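Local coordinates for protein ATP-dependent RNA helicase HrpB (Escherichia coli, PDB 6EUD) that hydrolyses ATP to ADP and phosphate as a DExH-box RNA helicase of the DEAD-box family and binds single-stranded RNA, at residues R86-Q90 against Q470-Q474; E705-H709 against A719-H723; Q509-Y513 against L529-L535; R300-R304 against V387-A391. One frame throughout, in Å; residues are numbered along the deposited sequence.

In the fold
The four contacts are spread along an elongated chain. Contact 1 joins the hairpin at the edge of the first helicase sheet to helix 466-479, and contact 4 is nested inside the loop it closes, fastening strand 287-302 of the second helicase sheet to helix 386-398. Contact 3 follows in the chain, in the OB-like barrel formed by strands between residues 503 and 552; its nearest atoms are about 13 Å from those of contact 4 and about 20 Å from those of contact 1. Contact 2 is the remote one, in the C-terminal region, its centre 70 Å from that of contact 1 and on the opposite side of the chain's centre. All four lie away from the predicted ATP site and the DEFH box.

Contact 1: residues R86-Q90 against Q470-Q474; sequences RMRAQ and QRSQQ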
loop_
_atom_site.group_PDB
_atom_site.type_symbol
_atom_site.label_atom_id
_atom_site.label_comp_id
_atom_site.label_asym_id
_atom_site.label_seq_id
_atom_site.Cartn_x
_atom_site.Cartn_y
_atom_site.Cartn_z
ATOM N N ARG A 86 -5.880 27.861 10.012
ATOM C CA ARG A 86 -6.956 27.292 9.193
ATOM C C ARG A 86 -7.086 25.790 9.455
ATOM O O ARG A 86 -6.079 25.088 9.571
ATOM C CB ARG A 86 -6.698 27.527 7.704
ATOM C CG ARG A 86 -6.694 28.969 7.282
ATOM C CD ARG A 86 -6.356 29.091 5.813
ATOM N NE ARG A 86 -6.128 30.481 5.447
ATOM C CZ ARG A 86 -7.091 31.311 5.071
ATOM N NH1 ARG A 86 -8.339 30.877 5.011
ATOM N NH2 ARG A 86 -6.807 32.570 4.764
ATOM N N MET A 87 -8.318 25.294 9.535
ATOM C CA MET A 87 -8.554 23.868 9.756
ATOM C C MET A 87 -9.573 23.311 8.755
ATOM O O MET A 87 -10.042 24.032 7.870
ATOM C CB MET A 87 -9.024 23.626 11.194
ATOM C CG MET A 87 -7.941 23.793 12.254
ATOM S SD MET A 87 -8.400 24.871 13.633
ATOM C CE MET A 87 -9.979 24.177 14.116
ATOM N N ARG A 88 -9.918 22.032 8.898
ATOM C CA ARG A 88 -10.866 21.391 7.986
ATOM C C ARG A 88 -12.285 21.954 8.104
ATOM O O ARG A 88 -13.056 21.911 7.145
ATOM C CB ARG A 88 -10.896 19.875 8.218
ATOM C CG ARG A 88 -11.721 19.114 7.183
ATOM C CD ARG A 88 -11.415 17.627 7.186
ATOM N NE ARG A 88 -12.268 16.891 8.113
ATOM C CZ ARG A 88 -12.265 15.567 8.241
ATOM N NH1 ARG A 88 -11.448 14.828 7.499
ATOM N NH2 ARG A 88 -13.077 14.982 9.117
ATOM N N ALA A 89 -12.635 22.477 9.273
ATOM C CA ALA A 89 -13.980 22.997 9.481
ATOM C C ALA A 89 -13.970 24.295 10.263
ATOM O O ALA A 89 -14.931 24.589 10.964
ATOM C CB ALA A 89 -14.853 21.966 10.194
ATOM N N GLN A 90 -12.890 25.064 10.137
ATOM C CA GLN A 90 -12.789 26.367 10.792
ATOM C C GLN A 90 -11.697 27.247 10.172
ATOM O O GLN A 90 -10.616 26.763 9.845
ATOM C CB GLN A 90 -12.531 26.184 12.288
ATOM C CG GLN A 90 -12.321 27.483 13.046
ATOM C CD GLN A 90 -12.487 27.318 14.543
ATOM O OE1 GLN A 90 -12.844 26.240 15.023
ATOM N NE2 GLN A 90 -12.240 28.390 15.290
ATOM N N GLN A 470 -22.910 21.175 10.450
ATOM C CA GLN A 470 -21.943 22.164 10.006
ATOM C C GLN A 470 -21.141 21.638 8.829
ATOM O O GLN A 470 -20.967 22.325 7.816
ATOM C CB GLN A 470 -21.011 22.552 11.149
ATOM C CG GLN A 470 -20.052 23.653 10.775
ATOM C CD GLN A 470 -19.130 24.038 11.916
ATOM O OE1 GLN A 470 -18.365 23.214 12.428
ATOM N NE2 GLN A 470 -19.211 25.297 12.334
ATOM N N ARG A 471 -20.672 20.403 8.955
ATOM C CA ARG A 471 -19.867 19.806 7.903
ATOM C C ARG A 471 -20.678 19.640 6.625
ATOM O O ARG A 471 -20.168 19.888 5.531
ATOM C CB ARG A 471 -19.310 18.469 8.362
ATOM C CG ARG A 471 -18.513 17.758 7.315
ATOM C CD ARG A 471 -17.334 18.586 6.831
ATOM N NE ARG A 471 -16.446 17.736 6.034
ATOM C CZ ARG A 471 -15.490 18.188 5.227
ATOM N NH1 ARG A 471 -15.309 19.496 5.065
ATOM N NH2 ARG A 471 -14.736 17.329 4.556
ATOM N N SER A 472 -21.938 19.233 6.774
ATOM C CA SER A 472 -22.841 19.083 5.635
ATOM C C SER A 472 -22.978 20.371 4.833
ATOM O O SER A 472 -22.872 20.350 3.598
ATOM C CB SER A 472 -24.230 18.625 6.091
ATOM O OG SER A 472 -24.149 17.355 6.693
ATOM N N GLN A 473 -23.230 21.471 5.541
ATOM C CA GLN A 473 -23.362 22.789 4.925
ATOM C C GLN A 473 -22.084 23.159 4.161
ATOM O O GLN A 473 -22.161 23.678 3.039
ATOM C CB GLN A 473 -23.677 23.854 5.982
ATOM C CG GLN A 473 -25.030 23.694 6.664
ATOM C CD GLN A 473 -25.273 24.754 7.731
ATOM O OE1 GLN A 473 -24.328 25.319 8.293
ATOM N NE2 GLN A 473 -26.541 25.032 8.012
ATOM N N GLN A 474 -20.922 22.872 4.765
ATOM C CA GLN A 474 -19.618 23.125 4.128
ATOM C C GLN A 474 -19.432 22.309 2.829
ATOM O O GLN A 474 -18.981 22.829 1.796
ATOM C CB GLN A 474 -18.474 22.830 5.106
ATOM C CG GLN A 474 -17.087 23.169 4.554
ATOM C CD GLN A 474 -15.950 22.705 5.453
ATOM O OE1 GLN A 474 -16.109 21.780 6.249
ATOM N NE2 GLN A 474 -14.797 23.355 5.332
#
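Arg88 and Ala89 form the turn of the edge hairpin, strands 83-87 and 90-92, of the RecA-like ATP-binding domain, and this turn meets one side of helix 466-479. The hairpin assignment rests on the strand pairing and on the bond from Met87 N to Gln90 O of 2.7 Å. Between the segments one hydrogen bond is made: Gln474 NE2 donates to Arg88 O at 2.9 Å (N-H...O 153°), the acceptor lying in the plane of the amide. CG of Gln474 is anti to its backbone N (chi1 -176°) and the chain beyond is extended, which carries the amide straight out from the helix to the turn. Its other end is fixed as well, since Arg471 NH1 donates to Gln474 OE1 at 2.7 Å from above the carbonyl plane. Arg88 CG lies over one face of the Arg471 guanidinium, 4.2 Å from Arg471 NH1, and the two guanidinium planes are 6° apart. Glu447 forms a salt bridge with Arg471; Glu447 and Glu448 make long, weak pairs with Arg88. The chemistry implies that Arg471 fixes the amide's rotation, turning its N-H toward the turn carbonyl, while these carboxylates probably offset the two neighbouring positive charges.

Contact 2: residues E705-H709 against A719-H723; sequences ELPAH and AIRYH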
loop_
_atom_site.group_PDB
_atom_site.type_symbol
_atom_site.label_atom_id
_atom_site.label_comp_id
_atom_site.label_asym_id
_atom_site.label_seq_id
_atom_site.Cartn_x
_atom_site.Cartn_y
_atom_site.Cartn_z
ATOM N N GLU A 705 14.949 -19.952 -34.317
ATOM C CA GLU A 705 15.828 -19.883 -33.160
ATOM C C GLU A 705 15.568 -20.994 -32.155
ATOM O O GLU A 705 16.483 -21.407 -31.445
ATOM C CB GLU A 705 15.702 -18.526 -32.472
ATOM C CG GLU A 705 16.182 -17.368 -33.323
ATOM C CD GLU A 705 17.552 -17.629 -33.944
ATOM O OE1 GLU A 705 18.430 -18.206 -33.263
ATOM O OE2 GLU A 705 17.755 -17.251 -35.121
ATOM N N LEU A 706 14.323 -21.464 -32.093
ATOM C CA LEU A 706 13.982 -22.624 -31.272
ATOM C C LEU A 706 13.223 -23.626 -32.123
ATOM O O LEU A 706 12.042 -23.869 -31.895
ATOM C CB LEU A 706 13.145 -22.233 -30.053
ATOM C CG LEU A 706 13.839 -21.517 -28.885
ATOM C CD1 LEU A 706 14.100 -20.027 -29.188
ATOM C CD2 LEU A 706 12.993 -21.654 -27.616
ATOM N N PRO A 707 13.917 -24.214 -33.103
ATOM C CA PRO A 707 13.299 -25.080 -34.111
ATOM C C PRO A 707 12.786 -26.385 -33.517
ATOM O O PRO A 707 13.373 -26.877 -32.539
ATOM C CB PRO A 707 14.452 -25.349 -35.086
ATOM C CG PRO A 707 15.685 -25.316 -34.196
ATOM C CD PRO A 707 15.399 -24.218 -33.191
ATOM N N ALA A 708 11.727 -26.945 -34.104
ATOM C CA ALA A 708 11.175 -28.203 -33.618
ATOM C C ALA A 708 12.108 -29.347 -33.938
ATOM O O ALA A 708 12.176 -30.316 -33.181
ATOM C CB ALA A 708 9.783 -28.472 -34.217
ATOM N N HIS A 709 12.816 -29.234 -35.065
ATOM C CA HIS A 709 13.791 -30.228 -35.498
ATOM C C HIS A 709 15.130 -29.585 -35.787
ATOM O O HIS A 709 15.185 -28.438 -36.237
ATOM C CB HIS A 709 13.317 -30.958 -36.753
ATOM C CG HIS A 709 12.120 -31.824 -36.537
ATOM N ND1 HIS A 709 10.831 -31.332 -36.553
ATOM C CD2 HIS A 709 12.016 -33.152 -36.284
ATOM C CE1 HIS A 709 9.987 -32.321 -36.323
ATOM N NE2 HIS A 709 10.678 -33.433 -36.156
ATOM N N ALA A 719 14.289 -34.440 -33.903
ATOM C CA ALA A 719 13.442 -33.632 -33.033
ATOM C C ALA A 719 14.215 -33.131 -31.826
ATOM O O ALA A 719 14.920 -33.894 -31.172
ATOM C CB ALA A 719 12.234 -34.433 -32.576
ATOM N N ILE A 720 14.088 -31.844 -31.539
ATOM C CA ILE A 720 14.612 -31.295 -30.307
ATOM C C ILE A 720 13.545 -31.413 -29.208
ATOM O O ILE A 720 12.376 -31.126 -29.444
ATOM C CB ILE A 720 15.028 -29.839 -30.501
ATOM C CG1 ILE A 720 16.174 -29.747 -31.523
ATOM C CG2 ILE A 720 15.388 -29.202 -29.174
ATOM C CD1 ILE A 720 16.693 -28.318 -31.737
ATOM N N ARG A 721 13.947 -31.851 -28.024
ATOM C CA ARG A 721 13.021 -32.056 -26.923
ATOM C C ARG A 721 13.152 -30.897 -25.941
ATOM O O ARG A 721 14.135 -30.787 -25.197
ATOM C CB ARG A 721 13.297 -33.409 -26.233
ATOM C CG ARG A 721 12.205 -33.900 -25.262
ATOM C CD ARG A 721 12.810 -34.680 -24.066
ATOM N NE ARG A 721 13.800 -35.642 -24.532
ATOM C CZ ARG A 721 14.895 -35.997 -23.868
ATOM N NH1 ARG A 721 15.178 -35.476 -22.679
ATOM N NH2 ARG A 721 15.720 -36.874 -24.413
ATOM N N TYR A 722 12.179 -29.999 -25.956
ATOM C CA TYR A 722 12.247 -28.869 -25.047
ATOM C C TYR A 722 11.624 -29.227 -23.714
ATOM O O TYR A 722 10.841 -30.175 -23.597
ATOM C CB TYR A 722 11.557 -27.644 -25.644
ATOM C CG TYR A 722 12.255 -27.105 -26.867
ATOM C CD1 TYR A 722 13.233 -26.127 -26.760
ATOM C CD2 TYR A 722 11.959 -27.606 -28.134
ATOM C CE1 TYR A 722 13.878 -25.646 -27.887
ATOM C CE2 TYR A 722 12.583 -27.127 -29.253
ATOM C CZ TYR A 722 13.540 -26.151 -29.123
ATOM O OH TYR A 722 14.167 -25.685 -30.236
ATOM N N HIS A 723 11.994 -28.451 -22.711
ATOM C CA HIS A 723 11.574 -28.684 -21.355
ATOM C C HIS A 723 11.528 -27.337 -20.637
ATOM O O HIS A 723 12.289 -26.419 -20.980
ATOM C CB HIS A 723 12.525 -29.655 -20.669
ATOM C CG HIS A 723 12.043 -30.135 -19.342
ATOM N ND1 HIS A 723 12.204 -29.401 -18.185
ATOM C CD2 HIS A 723 11.400 -31.272 -18.981
ATOM C CE1 HIS A 723 11.682 -30.068 -17.169
ATOM N NE2 HIS A 723 11.192 -31.205 -17.623
#
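His709 and Ala719 mark one end of an antiparallel beta hairpin, strands 709-711 and 717-721, in the C-terminal region of the helicase, where the chain leaves helix 696-705 and enters the sheet. His709 CA and Ala719 CA are 4.2 Å apart in a non-hydrogen-bonded pair. The next backbone link, from Ile720 N to Ala708 O, measures 2.9 Å with an N-H...O angle of 161°. On the His709-Ala719 face of the sheet, His709 CD2 comes within 3.5 Å of Ala719 N, with Ala719 CB beside it.

On the linker side of this pair, the side chains of Ile720 and Tyr722 meet Leu706 and Pro707. Ile720 CD1 touches the proline ring at Pro707 CG, 4.0 Å away. The same isoleucine lays its CG2 over one face of the Tyr722 ring, 3.4 Å above the plane and offset toward the rim, which probably helps to steady the ring. Leu706 packs at the hydroxyl end, Leu706 CB being 4.0 Å from Tyr722 CZ. Helix 631-646 packs on Leu706 and Tyr722, and Arg639 from it donates to the carbonyl of Leu706, while Ile746 touches Pro707, Ile720 and Tyr722. The contact therefore ties the helix-to-strand linker both to its hairpin partner and to a neighbouring helix. The polar end of the buried phenol is satisfied by the linker itself: Tyr722 OH donates to Pro707 O at 2.7 Å, approaching from 35° above the carbonyl plane.

Contact 3: residues Q509-Y513 against L529-L535; sequences QDGRY and LSRHEWL
With CG anti to the carbonyl carbon (chi1 -70°), the Tyr513 side chain reaches from its strand into the 529-535 segment and brings its hydroxyl to the backbone there. Tyr513 OH donates to His532 O in a short bond of 2.5 Å, nearly in line with the carbonyl bond (C=O...O 163°). Glu533 O also lies at the ring edge, whereas Leu535 CD1 comes over one face in a CH-pi contact, 4.0 Å from the Tyr513 ring centroid.

Next to the phenol, a type II turn from Gln509 to Arg512 places Gly511 at its third position, where the positive phi suits a residue without CB. One water sits between the segments, accepting from Gly511 N and donating a hydrogen bond to Ser530 O at 2.8 Å; its bond to Tyr513 OH is weak. At the outer edge, Arg531 NH2 meets Asp510 OD2 at 3.3 Å in a long but straight salt bridge (N-H...O 174°). The guanidinium offers its edge, and the oxygen is approached from above the carboxylate plane. The stronger partners lie outside: Asp510 OD1 pairs with Arg506, and Arg531 NH2 also donates to the carbonyl of Ala525.

Strands 503-506, 512-515, 520-522, 548-552 and 534-542 pair in that order and close into a five-stranded barrel with OB-fold topology, consistent with the OB domain of DEAH/RHA helicases. The contact joins the 509-512 turn and strand 512-515 to the segment leading into strand 534-542; strand 503-506 runs between these strands, and Tyr513 packs on its Ala504 and Arg506.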
loop_
_atom_site.group_PDB
_atom_site.type_symbol
_atom_site.label_atom_id
_atom_site.label_comp_id
_atom_site.label_asym_id
_atom_site.label_seq_id
_atom_site.Cartn_x
_atom_site.Cartn_y
_atom_site.Cartn_z
ATOM N N GLN A 509 -25.448 -18.022 8.687
ATOM C CA GLN A 509 -25.752 -17.747 10.090
ATOM C C GLN A 509 -25.933 -16.251 10.328
ATOM O O GLN A 509 -25.297 -15.434 9.673
ATOM C CB GLN A 509 -24.654 -18.294 11.006
ATOM C CG GLN A 509 -25.058 -18.354 12.471
ATOM C CD GLN A 509 -24.892 -19.744 13.057
ATOM O OE1 GLN A 509 -24.239 -20.600 12.465
ATOM N NE2 GLN A 509 -25.497 -19.982 14.220
ATOM N N ASP A 510 -26.806 -15.901 11.268
ATOM C CA ASP A 510 -27.065 -14.504 11.597
ATOM C C ASP A 510 -25.832 -13.812 12.158
ATOM O O ASP A 510 -25.223 -14.272 13.125
ATOM C CB ASP A 510 -28.232 -14.398 12.580
ATOM C CG ASP A 510 -29.579 -14.501 11.893
ATOM O OD1 ASP A 510 -29.610 -14.793 10.678
ATOM O OD2 ASP A 510 -30.607 -14.293 12.571
ATOM N N GLY A 511 -25.464 -12.701 11.529
ATOM C CA GLY A 511 -24.261 -11.976 11.891
ATOM C C GLY A 511 -23.106 -12.186 10.925
ATOM O O GLY A 511 -22.198 -11.359 10.869
ATOM N N ARG A 512 -23.120 -13.294 10.184
ATOM C CA ARG A 512 -22.051 -13.581 9.230
ATOM C C ARG A 512 -22.414 -13.100 7.838
ATOM O O ARG A 512 -23.406 -13.546 7.240
ATOM C CB ARG A 512 -21.705 -15.076 9.170
ATOM C CG ARG A 512 -20.196 -15.336 9.208
ATOM C CD ARG A 512 -19.823 -16.741 8.765
ATOM N NE ARG A 512 -20.655 -17.756 9.399
ATOM C CZ ARG A 512 -20.852 -18.975 8.910
ATOM N NH1 ARG A 512 -20.268 -19.343 7.778
ATOM N NH2 ARG A 512 -21.628 -19.827 9.562
ATOM N N TYR A 513 -21.580 -12.201 7.324
ATOM C CA TYR A 513 -21.799 -11.604 6.020
ATOM C C TYR A 513 -20.597 -11.797 5.106
ATOM O O TYR A 513 -19.456 -11.885 5.560
ATOM C CB TYR A 513 -22.111 -10.106 6.175
ATOM C CG TYR A 513 -23.463 -9.835 6.804
ATOM C CD1 TYR A 513 -24.606 -9.777 6.012
ATOM C CD2 TYR A 513 -23.599 -9.636 8.184
ATOM C CE1 TYR A 513 -25.847 -9.539 6.561
ATOM C CE2 TYR A 513 -24.846 -9.394 8.744
ATOM C CZ TYR A 513 -25.964 -9.349 7.924
ATOM O OH TYR A 513 -27.212 -9.111 8.443
ATOM N N LEU A 529 -29.509 -4.975 12.782
ATOM C CA LEU A 529 -29.232 -5.112 11.355
ATOM C C LEU A 529 -28.987 -6.564 10.931
ATOM O O LEU A 529 -29.286 -6.940 9.799
ATOM C CB LEU A 529 -28.037 -4.251 10.942
ATOM C CG LEU A 529 -28.307 -2.756 10.812
ATOM C CD1 LEU A 529 -27.072 -2.054 10.268
ATOM C CD2 LEU A 529 -29.537 -2.500 9.939
ATOM N N SER A 530 -28.459 -7.383 11.837
ATOM C CA SER A 530 -28.194 -8.792 11.522
ATOM C C SER A 530 -29.489 -9.615 11.467
ATOM O O SER A 530 -29.456 -10.836 11.310
ATOM C CB SER A 530 -27.203 -9.398 12.523
ATOM O OG SER A 530 -27.669 -9.287 13.852
ATOM N N ARG A 531 -30.626 -8.930 11.577
ATOM C CA ARG A 531 -31.918 -9.529 11.280
ATOM C C ARG A 531 -32.198 -9.474 9.773
ATOM O O ARG A 531 -33.192 -10.027 9.301
ATOM C CB ARG A 531 -33.048 -8.819 12.046
ATOM C CG ARG A 531 -32.853 -8.693 13.564
ATOM C CD ARG A 531 -33.133 -9.990 14.311
ATOM N NE ARG A 531 -32.046 -10.956 14.159
ATOM C CZ ARG A 531 -30.918 -10.932 14.866
ATOM N NH1 ARG A 531 -30.719 -9.978 15.770
ATOM N NH2 ARG A 531 -29.987 -11.856 14.663
ATOM N N HIS A 532 -31.325 -8.807 9.017
ATOM C CA HIS A 532 -31.562 -8.623 7.591
ATOM C C HIS A 532 -30.496 -9.270 6.730
ATOM O O HIS A 532 -29.340 -9.399 7.138
ATOM C CB HIS A 532 -31.657 -7.135 7.261
ATOM C CG HIS A 532 -32.749 -6.434 8.000
ATOM N ND1 HIS A 532 -34.058 -6.437 7.569
ATOM C CD2 HIS A 532 -32.732 -5.729 9.155
ATOM C CE1 HIS A 532 -34.798 -5.751 8.423
ATOM N NE2 HIS A 532 -34.017 -5.312 9.394
ATOM N N GLU A 533 -30.887 -9.652 5.519
ATOM C CA GLU A 533 -29.996 -10.380 4.627
ATOM C C GLU A 533 -29.069 -9.500 3.793
ATOM O O GLU A 533 -27.927 -9.887 3.493
ATOM C CB GLU A 533 -30.809 -11.258 3.689
ATOM C CG GLU A 533 -29.956 -12.090 2.769
ATOM C CD GLU A 533 -30.790 -12.962 1.882
ATOM O OE1 GLU A 533 -32.029 -12.932 2.062
ATOM O OE2 GLU A 533 -30.219 -13.663 1.016
ATOM N N TRP A 534 -29.545 -8.331 3.393
ATOM C CA TRP A 534 -28.714 -7.470 2.553
ATOM C C TRP A 534 -28.425 -6.113 3.179
ATOM O O TRP A 534 -29.346 -5.398 3.575
ATOM C CB TRP A 534 -29.368 -7.279 1.195
ATOM C CG TRP A 534 -29.280 -8.477 0.356
ATOM C CD1 TRP A 534 -30.168 -9.504 0.310
ATOM C CD2 TRP A 534 -28.242 -8.792 -0.581
ATOM N NE1 TRP A 534 -29.749 -10.446 -0.598
ATOM C CE2 TRP A 534 -28.569 -10.031 -1.161
ATOM C CE3 TRP A 534 -27.073 -8.144 -0.988
ATOM C CZ2 TRP A 534 -27.772 -10.639 -2.128
ATOM C CZ3 TRP A 534 -26.277 -8.753 -1.954
ATOM C CH2 TRP A 534 -26.632 -9.988 -2.509
ATOM N N LEU A 535 -27.142 -5.771 3.264
ATOM C CA LEU A 535 -26.713 -4.493 3.819
ATOM C C LEU A 535 -25.728 -3.792 2.902
ATOM O O LEU A 535 -25.207 -4.388 1.969
ATOM C CB LEU A 535 -26.060 -4.680 5.186
ATOM C CG LEU A 535 -26.808 -5.488 6.245
ATOM C CD1 LEU A 535 -25.889 -5.742 7.445
ATOM C CD2 LEU A 535 -28.106 -4.771 6.656
HETATM O O HOH W 1 -27.208 -11.849 10.016
#

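Contact 4: residues R300-R304 against V387-A391; sequences RFDPR and VNLLA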
loop_
_atom_site.group_PDB
_atom_site.type_symbol
_atom_site.label_atom_id
_atom_site.label_comp_id
_atom_site.label_asym_id
_atom_site.label_seq_id
_atom_site.Cartn_x
_atom_site.Cartn_y
_atom_site.Cartn_z
ATOM N N ARG A 300 -2.737 0.414 8.680
ATOM C CA ARG A 300 -2.237 -0.345 7.551
ATOM C C ARG A 300 -3.320 -0.562 6.482
ATOM O O ARG A 300 -4.398 -1.114 6.759
ATOM C CB ARG A 300 -1.674 -1.687 8.014
ATOM C CG ARG A 300 -1.384 -2.639 6.880
ATOM C CD ARG A 300 -0.242 -3.570 7.228
ATOM N NE ARG A 300 1.001 -2.838 7.457
ATOM C CZ ARG A 300 2.147 -3.410 7.807
ATOM N NH1 ARG A 300 2.209 -4.724 7.978
ATOM N NH2 ARG A 300 3.229 -2.667 7.994
ATOM N N PHE A 301 -3.021 -0.116 5.264
ATOM C CA PHE A 301 -3.911 -0.334 4.140
ATOM C C PHE A 301 -3.727 -1.741 3.603
ATOM O O PHE A 301 -2.598 -2.179 3.381
ATOM C CB PHE A 301 -3.659 0.694 3.043
ATOM C CG PHE A 301 -4.439 0.444 1.788
ATOM C CD1 PHE A 301 -5.815 0.637 1.760
ATOM C CD2 PHE A 301 -3.808 0.023 0.634
ATOM C CE1 PHE A 301 -6.547 0.414 0.605
ATOM C CE2 PHE A 301 -4.543 -0.205 -0.527
ATOM C CZ PHE A 301 -5.914 0.000 -0.536
ATOM N N ASP A 302 -4.847 -2.436 3.407
ATOM C CA ASP A 302 -4.884 -3.768 2.804
ATOM C C ASP A 302 -5.470 -3.702 1.395
ATOM O O ASP A 302 -6.682 -3.597 1.235
ATOM C CB ASP A 302 -5.713 -4.716 3.685
ATOM C CG ASP A 302 -5.689 -6.168 3.200
ATOM O OD1 ASP A 302 -5.147 -6.450 2.104
ATOM O OD2 ASP A 302 -6.241 -7.033 3.926
ATOM N N PRO A 303 -4.616 -3.781 0.366
ATOM C CA PRO A 303 -5.073 -3.663 -1.027
ATOM C C PRO A 303 -6.074 -4.727 -1.436
ATOM O O PRO A 303 -6.829 -4.493 -2.364
ATOM C CB PRO A 303 -3.785 -3.815 -1.844
ATOM C CG PRO A 303 -2.851 -4.511 -0.946
ATOM C CD PRO A 303 -3.168 -4.005 0.444
ATOM N N ARG A 304 -6.086 -5.874 -0.768
ATOM C CA ARG A 304 -7.009 -6.934 -1.160
ATOM C C ARG A 304 -8.414 -6.694 -0.615
ATOM O O ARG A 304 -9.401 -7.147 -1.187
ATOM C CB ARG A 304 -6.474 -8.296 -0.713
ATOM C CG ARG A 304 -5.235 -8.749 -1.511
ATOM C CD ARG A 304 -4.602 -10.020 -0.942
ATOM N NE ARG A 304 -4.461 -9.929 0.511
ATOM C CZ ARG A 304 -3.586 -9.148 1.142
ATOM N NH1 ARG A 304 -2.745 -8.382 0.454
ATOM N NH2 ARG A 304 -3.551 -9.131 2.468
ATOM N N VAL A 387 1.729 -1.387 -5.766
ATOM C CA VAL A 387 0.546 -2.147 -5.360
ATOM C C VAL A 387 -0.607 -1.279 -4.856
ATOM O O VAL A 387 -1.761 -1.518 -5.201
ATOM C CB VAL A 387 0.916 -3.172 -4.244
ATOM C CG1 VAL A 387 -0.338 -3.790 -3.589
ATOM C CG2 VAL A 387 1.817 -4.233 -4.812
ATOM N N ASN A 388 -0.302 -0.289 -4.024
ATOM C CA ASN A 388 -1.343 0.569 -3.471
ATOM C C ASN A 388 -1.821 1.636 -4.471
ATOM O O ASN A 388 -2.973 2.085 -4.404
ATOM C CB ASN A 388 -0.851 1.217 -2.186
ATOM C CG ASN A 388 -0.653 0.201 -1.071
ATOM O OD1 ASN A 388 -1.162 -0.917 -1.150
ATOM N ND2 ASN A 388 0.069 0.588 -0.024
ATOM N N LEU A 389 -0.950 2.010 -5.411
ATOM C CA LEU A 389 -1.334 2.935 -6.467
ATOM C C LEU A 389 -2.295 2.244 -7.410
ATOM O O LEU A 389 -3.284 2.837 -7.846
ATOM C CB LEU A 389 -0.115 3.435 -7.230
ATOM C CG LEU A 389 0.779 4.419 -6.474
ATOM C CD1 LEU A 389 2.049 4.675 -7.264
ATOM C CD2 LEU A 389 0.040 5.734 -6.212
ATOM N N LEU A 390 -1.997 0.983 -7.720
ATOM C CA LEU A 390 -2.870 0.159 -8.551
ATOM C C LEU A 390 -4.215 -0.037 -7.881
ATOM O O LEU A 390 -5.244 0.076 -8.529
ATOM C CB LEU A 390 -2.234 -1.204 -8.839
ATOM C CG LEU A 390 -1.494 -1.342 -10.169
ATOM C CD1 LEU A 390 -2.467 -1.172 -11.339
ATOM C CD2 LEU A 390 -0.316 -0.363 -10.290
ATOM N N ALA A 391 -4.211 -0.344 -6.583
ATOM C CA ALA A 391 -5.469 -0.468 -5.842
ATOM C C ALA A 391 -6.221 0.856 -5.884
ATOM O O ALA A 391 -7.426 0.859 -6.118
ATOM C CB ALA A 391 -5.226 -0.911 -4.398
#
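Phe301 meets helix 386-398 edge-on, at Asn388 and Ala391, and its ring can be traced outward atom by atom; no hydrogen bond runs between the two segments. From CB, which points toward the helix, CG lies anti to the backbone N (chi1 174°), and this puts one edge of the ring along the helix. Phe301 CD2 comes first, 3.3 Å from Asn388 OD1. Phe301 CE2 is next, 3.5 Å from Asn388 OD1 and 4.0 Å from Ala391 CB. Phe301 CZ, at the tip, is also 4.0 Å from Ala391 CB. Both partners lie close to the ring plane, so the helix meets the edge of the phenyl. The Asn388 amide is turned 85° from the ring, and its oxygen faces ring hydrogens that carry slight positive charge, probably a weakly favourable arrangement. One face of the Phe301 ring is occupied from within the segment, Pro303 N standing 3.7 Å above it toward the rim.

Pro303 makes the other, mainly apolar half. Pro303 CG touches Val387 CG1 at 3.7 Å and Pro303 CB touches Ala391 CB at 4.1 Å, so two residues one helical turn apart receive the proline. The bend behind it is an Asx turn, with Arg304 N donating to Asp302 OD1 at 3.1 Å; Asp302 OD2 accepts from Gln542 of strand 534-542. The chain turns here and returns as strand 307-314, antiparallel to 287-302, making a beta hairpin of the second RecA-like domain, as in DEAH/RHA helicases, packed by its tip against a helix that probably belongs to the following winged-helix domain.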